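Local atomic coordinates of glucokinase (Enterococcus faecalis, PDB entry 2QM1), a protein that probably phosphorylates glucose at the expense of ATP, as a zinc-containing member of the ROK family of sugar kinases. Residues K128-N133 with S265-G270; V199-S204 with Q215-G220. All blocks are in the same frame, centred on the assembly; numbering follows the deposited sequence.

Contact 1. Residues K128-N133 with S265-G270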
loop_
_atom_site.group_PDB
_atom_site.type_symbol
_atom_site.label_atom_id
_atom_site.label_comp_id
_atom_site.label_asym_id
_atom_site.label_seq_id
_atom_site.Cartn_x
_atom_site.Cartn_y
_atom_site.Cartn_z
ATOM N N LYS B 128 19.839 -8.037 1.455
ATOM C CA LYS B 128 21.053 -8.446 0.735
ATOM C C LYS B 128 20.965 -8.257 -0.769
ATOM O O LYS B 128 21.965 -8.407 -1.495
ATOM C CB LYS B 128 21.379 -9.909 1.072
ATOM C CG LYS B 128 21.794 -10.063 2.525
ATOM C CD LYS B 128 23.214 -9.503 2.729
ATOM C CE LYS B 128 23.575 -9.449 4.214
ATOM N NZ LYS B 128 24.912 -8.797 4.392
ATOM N N GLY B 129 19.772 -7.916 -1.253
ATOM C CA GLY B 129 19.611 -7.755 -2.701
ATOM C C GLY B 129 19.299 -6.343 -3.153
ATOM O O GLY B 129 19.825 -5.366 -2.569
ATOM N N ALA B 130 18.449 -6.264 -4.197
ATOM C CA ALA B 130 18.097 -5.026 -4.913
ATOM C C ALA B 130 17.414 -3.932 -4.071
ATOM O O ALA B 130 17.465 -2.756 -4.431
ATOM C CB ALA B 130 17.191 -5.364 -6.203
ATOM N N GLY B 131 16.829 -4.318 -2.930
ATOM C CA GLY B 131 16.146 -3.365 -2.035
ATOM C C GLY B 131 17.042 -2.366 -1.289
ATOM O O GLY B 131 16.576 -1.299 -0.886
ATOM N N GLU B 132 18.317 -2.733 -1.086
ATOM C CA GLU B 132 19.384 -1.852 -0.547
ATOM C C GLU B 132 19.118 -1.309 0.853
ATOM O O GLU B 132 19.523 -0.185 1.230
ATOM C CB GLU B 132 19.697 -0.709 -1.512
ATOM C CG GLU B 132 20.354 -1.212 -2.779
ATOM C CD GLU B 132 21.090 -0.129 -3.547
ATOM O OE1 GLU B 132 22.085 -0.488 -4.213
ATOM O OE2 GLU B 132 20.670 1.067 -3.496
ATOM N N ASN B 133 18.422 -2.126 1.617
ATOM C CA ASN B 133 17.978 -1.773 2.967
ATOM C C ASN B 133 17.130 -0.509 3.076
ATOM O O ASN B 133 17.063 0.072 4.108
ATOM C CB ASN B 133 19.188 -1.716 3.882
ATOM C CG ASN B 133 19.696 -3.123 4.217
ATOM O OD1 ASN B 133 20.688 -3.609 3.623
ATOM N ND2 ASN B 133 18.964 -3.814 5.090
ATOM N N SER B 265 12.014 1.448 -4.313
ATOM C CA SER B 265 11.998 0.565 -5.469
ATOM C C SER B 265 10.890 -0.511 -5.414
ATOM O O SER B 265 10.420 -0.888 -4.338
ATOM C CB SER B 265 13.377 -0.105 -5.635
ATOM O OG SER B 265 13.615 -1.069 -4.630
ATOM N N VAL B 266 10.482 -0.923 -6.603
ATOM C CA VAL B 266 9.737 -2.175 -6.864
ATOM C C VAL B 266 10.731 -3.181 -7.448
ATOM O O VAL B 266 11.330 -2.947 -8.504
ATOM C CB VAL B 266 8.553 -1.891 -7.820
ATOM C CG1 VAL B 266 7.780 -3.178 -8.261
ATOM C CG2 VAL B 266 7.596 -0.847 -7.149
ATOM N N VAL B 267 10.948 -4.273 -6.725
ATOM C CA VAL B 267 11.891 -5.326 -7.156
ATOM C C VAL B 267 11.126 -6.499 -7.776
ATOM O O VAL B 267 10.253 -7.067 -7.129
ATOM C CB VAL B 267 12.762 -5.814 -5.966
ATOM C CG1 VAL B 267 13.767 -6.902 -6.415
ATOM C CG2 VAL B 267 13.478 -4.613 -5.314
ATOM N N ILE B 268 11.446 -6.840 -9.028
ATOM C CA ILE B 268 10.835 -7.982 -9.699
ATOM C C ILE B 268 11.694 -9.259 -9.612
ATOM O O ILE B 268 12.831 -9.299 -10.067
ATOM C CB ILE B 268 10.521 -7.686 -11.184
ATOM C CG1 ILE B 268 9.708 -6.386 -11.380
ATOM C CG2 ILE B 268 9.787 -8.877 -11.833
ATOM C CD1 ILE B 268 10.063 -5.703 -12.730
ATOM N N GLY B 269 11.130 -10.327 -9.047
ATOM C CA GLY B 269 11.893 -11.557 -8.846
ATOM C C GLY B 269 11.096 -12.742 -9.377
ATOM O O GLY B 269 10.046 -12.554 -9.967
ATOM N N GLY B 270 11.599 -13.953 -9.117
ATOM C CA GLY B 270 10.921 -15.174 -9.506
ATOM C C GLY B 270 11.487 -15.599 -10.834
ATOM O O GLY B 270 12.316 -14.894 -11.383
HETATM O O HOH W 1 15.548 0.166 -2.809
#

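Contact 2. Residues V199-S204 with Q215-G220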
loop_
_atom_site.group_PDB
_atom_site.type_symbol
_atom_site.label_atom_id
_atom_site.label_comp_id
_atom_site.label_asym_id
_atom_site.label_seq_id
_atom_site.Cartn_x
_atom_site.Cartn_y
_atom_site.Cartn_z
ATOM N N VAL B 199 -2.054 -15.269 -22.098
ATOM C CA VAL B 199 -2.154 -14.005 -22.833
ATOM C C VAL B 199 -1.760 -14.278 -24.289
ATOM O O VAL B 199 -2.283 -13.668 -25.216
ATOM C CB VAL B 199 -1.209 -12.922 -22.240
ATOM C CG1 VAL B 199 -0.905 -11.832 -23.257
ATOM C CG2 VAL B 199 -1.796 -12.318 -20.926
ATOM N N ALA B 200 -0.777 -15.158 -24.479
ATOM C CA ALA B 200 -0.311 -15.429 -25.832
ATOM C C ALA B 200 -1.369 -16.262 -26.609
ATOM O O ALA B 200 -1.639 -15.977 -27.779
ATOM C CB ALA B 200 1.085 -16.104 -25.798
ATOM N N ARG B 201 -1.963 -17.249 -25.924
ATOM C CA ARG B 201 -3.065 -18.100 -26.448
ATOM C C ARG B 201 -4.236 -17.301 -26.973
ATOM O O ARG B 201 -4.992 -17.778 -27.819
ATOM C CB ARG B 201 -3.601 -19.055 -25.362
ATOM C CG ARG B 201 -3.157 -20.455 -25.536
ATOM C CD ARG B 201 -3.215 -21.229 -24.238
ATOM N NE ARG B 201 -2.409 -22.419 -24.336
ATOM C CZ ARG B 201 -2.359 -23.376 -23.424
ATOM N NH1 ARG B 201 -3.094 -23.305 -22.318
ATOM N NH2 ARG B 201 -1.584 -24.419 -23.633
ATOM N N HIS B 202 -4.393 -16.088 -26.457
ATOM C CA HIS B 202 -5.533 -15.271 -26.809
ATOM C C HIS B 202 -5.255 -14.114 -27.728
ATOM O O HIS B 202 -6.150 -13.661 -28.393
ATOM C CB HIS B 202 -6.332 -14.926 -25.553
ATOM C CG HIS B 202 -7.010 -16.130 -24.967
ATOM N ND1 HIS B 202 -8.201 -16.626 -25.460
ATOM C CD2 HIS B 202 -6.639 -16.967 -23.972
ATOM C CE1 HIS B 202 -8.544 -17.702 -24.780
ATOM N NE2 HIS B 202 -7.611 -17.932 -23.873
ATOM N N LEU B 203 -3.997 -13.701 -27.814
ATOM C CA LEU B 203 -3.555 -12.703 -28.767
ATOM C C LEU B 203 -3.206 -13.301 -30.125
ATOM O O LEU B 203 -2.986 -12.577 -31.097
ATOM C CB LEU B 203 -2.317 -12.003 -28.228
ATOM C CG LEU B 203 -2.412 -10.920 -27.176
ATOM C CD1 LEU B 203 -1.005 -10.450 -26.892
ATOM C CD2 LEU B 203 -3.159 -9.790 -27.772
ATOM N N SER B 204 -3.102 -14.624 -30.162
ATOM C CA SER B 204 -2.691 -15.366 -31.350
ATOM C C SER B 204 -3.579 -15.013 -32.542
ATOM O O SER B 204 -3.096 -14.759 -33.635
ATOM C CB SER B 204 -2.729 -16.868 -31.063
ATOM O OG SER B 204 -2.834 -17.621 -32.251
ATOM N N GLN B 215 3.516 -20.457 -33.577
ATOM C CA GLN B 215 3.400 -21.869 -33.899
ATOM C C GLN B 215 3.365 -22.763 -32.651
ATOM O O GLN B 215 2.482 -23.612 -32.535
ATOM C CB GLN B 215 4.537 -22.289 -34.817
ATOM C CG GLN B 215 4.425 -21.775 -36.254
ATOM C CD GLN B 215 5.260 -22.594 -37.227
ATOM O OE1 GLN B 215 5.957 -22.047 -38.084
ATOM N NE2 GLN B 215 5.177 -23.917 -37.111
ATOM N N ALA B 216 4.315 -22.573 -31.729
ATOM C CA ALA B 216 4.370 -23.416 -30.525
ATOM C C ALA B 216 3.192 -23.181 -29.563
ATOM O O ALA B 216 2.670 -24.134 -28.942
ATOM C CB ALA B 216 5.661 -23.250 -29.809
ATOM N N ILE B 217 2.813 -21.914 -29.395
ATOM C CA ILE B 217 1.631 -21.556 -28.605
ATOM C C ILE B 217 0.396 -22.252 -29.195
ATOM O O ILE B 217 -0.338 -22.969 -28.494
ATOM C CB ILE B 217 1.445 -20.007 -28.550
ATOM C CG1 ILE B 217 2.539 -19.361 -27.668
ATOM C CG2 ILE B 217 0.034 -19.616 -28.113
ATOM C CD1 ILE B 217 2.538 -19.686 -26.130
ATOM N N ASP B 218 0.224 -22.085 -30.499
ATOM C CA ASP B 218 -0.925 -22.600 -31.183
ATOM C C ASP B 218 -1.000 -24.129 -31.158
ATOM O O ASP B 218 -2.109 -24.700 -31.144
ATOM C CB ASP B 218 -0.966 -22.061 -32.601
ATOM C CG ASP B 218 -1.450 -20.612 -32.659
ATOM O OD1 ASP B 218 -2.166 -20.152 -31.744
ATOM O OD2 ASP B 218 -1.127 -19.942 -33.647
ATOM N N ASP B 219 0.178 -24.763 -31.113
ATOM C CA ASP B 219 0.343 -26.220 -30.966
ATOM C C ASP B 219 0.025 -26.756 -29.570
ATOM O O ASP B 219 0.029 -27.973 -29.355
ATOM C CB ASP B 219 1.794 -26.605 -31.225
ATOM C CG ASP B 219 2.167 -26.594 -32.692
ATOM O OD1 ASP B 219 1.284 -26.721 -33.573
ATOM O OD2 ASP B 219 3.393 -26.482 -32.947
ATOM N N GLY B 220 -0.162 -25.878 -28.602
ATOM C CA GLY B 220 -0.445 -26.325 -27.255
ATOM C C GLY B 220 0.741 -26.404 -26.303
ATOM O O GLY B 220 0.635 -26.976 -25.204
#

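Contact 1. Residues K128-N133 with S265-G270
A130 and G131 meet S265 and V267 in a small, buried, mainly apolar contact that sets the loop after helix 117-128 against strand 265-269. This strand is an inner strand of the second five-stranded mixed sheet, whose 3-2-1-4-5 order is that of the actin-like ATPase fold, and it runs between strands 137-142 and 300-303. The loop approaches through a type I turn from G129 to E132, closed by a weak 3.4 Å bond from E132 N to G129 O. A130 points its methyl at the strand and lodges against both branches of V267: A130 CB lies 3.8 Å from V267 CG1 and 3.9 Å from V267 CG2. With V267 CG1 anti to the backbone N (chi1 -179°), CG2 lies beside that N and also packs near the amide of G131. No direct hydrogen bond joins the segments. Instead a water donates to G131 O at 2.6 Å and accepts from S265 OG at 2.9 Å, which fixes the direction of the serine hydroxyl. Around this, A130 N is bonded to the E125 carboxylate and A130 O to the K302 ammonium, so both backbone polar groups of A130 are satisfied although buried. The contact thus divides its work: methyl groups fill the interface at A130 and V267, while one water carries the polar link from the turn carbonyl to the start of the strand.

Contact 2. Residues V199-S204 with Q215-G220
R201 and I217 make the closest backbone approach of the two segments, 6.2 Å between R201 CA and I217 CA, where C-terminal parts of helices 193-203 and 212-218 meet. Beyond I217 the second helix closes in a Schellman motif, G220 taking positive phi (97°) as its N bonds to I217 O at 2.9 Å. I217 fills the middle of the interface with two branches. Its CG2, anti to the backbone N (chi1 -71° for CG1), rests on the backbone of R201, 3.8 Å from R201 N, whereas CD1 reaches the methyl of A200, 3.9 Å from A200 CB. A200 in turn touches V242, so helix 237-261 backs this patch. On one flank S204 OG, anti to its own backbone N (chi1 158°), donates to D218 OD1 at 2.7 Å on the syn side of the carboxylate. K214 forms a salt bridge with the other carboxylate oxygen and a weak hydrogen bond with S204 OG, drawing the three residues into one polar cluster. In one of two modelled R201 conformers, NH2 lies 3.7 Å from G220 O near the guanidinium plane, a tentative approach. A buried aliphatic centre therefore joins the helices, and a hydrogen bond runs from the buried S204 hydroxyl to the exposed D218 carboxylate, whose ionised form the K214 ammonium would be expected to favour.

Overall arrangement
From the N terminus the chain first builds the sheet containing strands 7-13 and 112-116, then follows helix 117-128 into the loop of contact 1. The partner strand 265-269 comes only after 131 intervening residues, and this long loop includes strands 137-142 and 146-152 as well as the zinc ligands H169, C179, C181 and C186. Contact 2 is nested within it, closing a short connection, ten residues between its segments, that links helices 193-203 and 212-218. Contact 1 ties a post-helical turn to the second central sheet; contact 2 joins neighbouring helices near the periphery. Their centres are 32 Å apart and their nearest atoms about 15 Å, without touching.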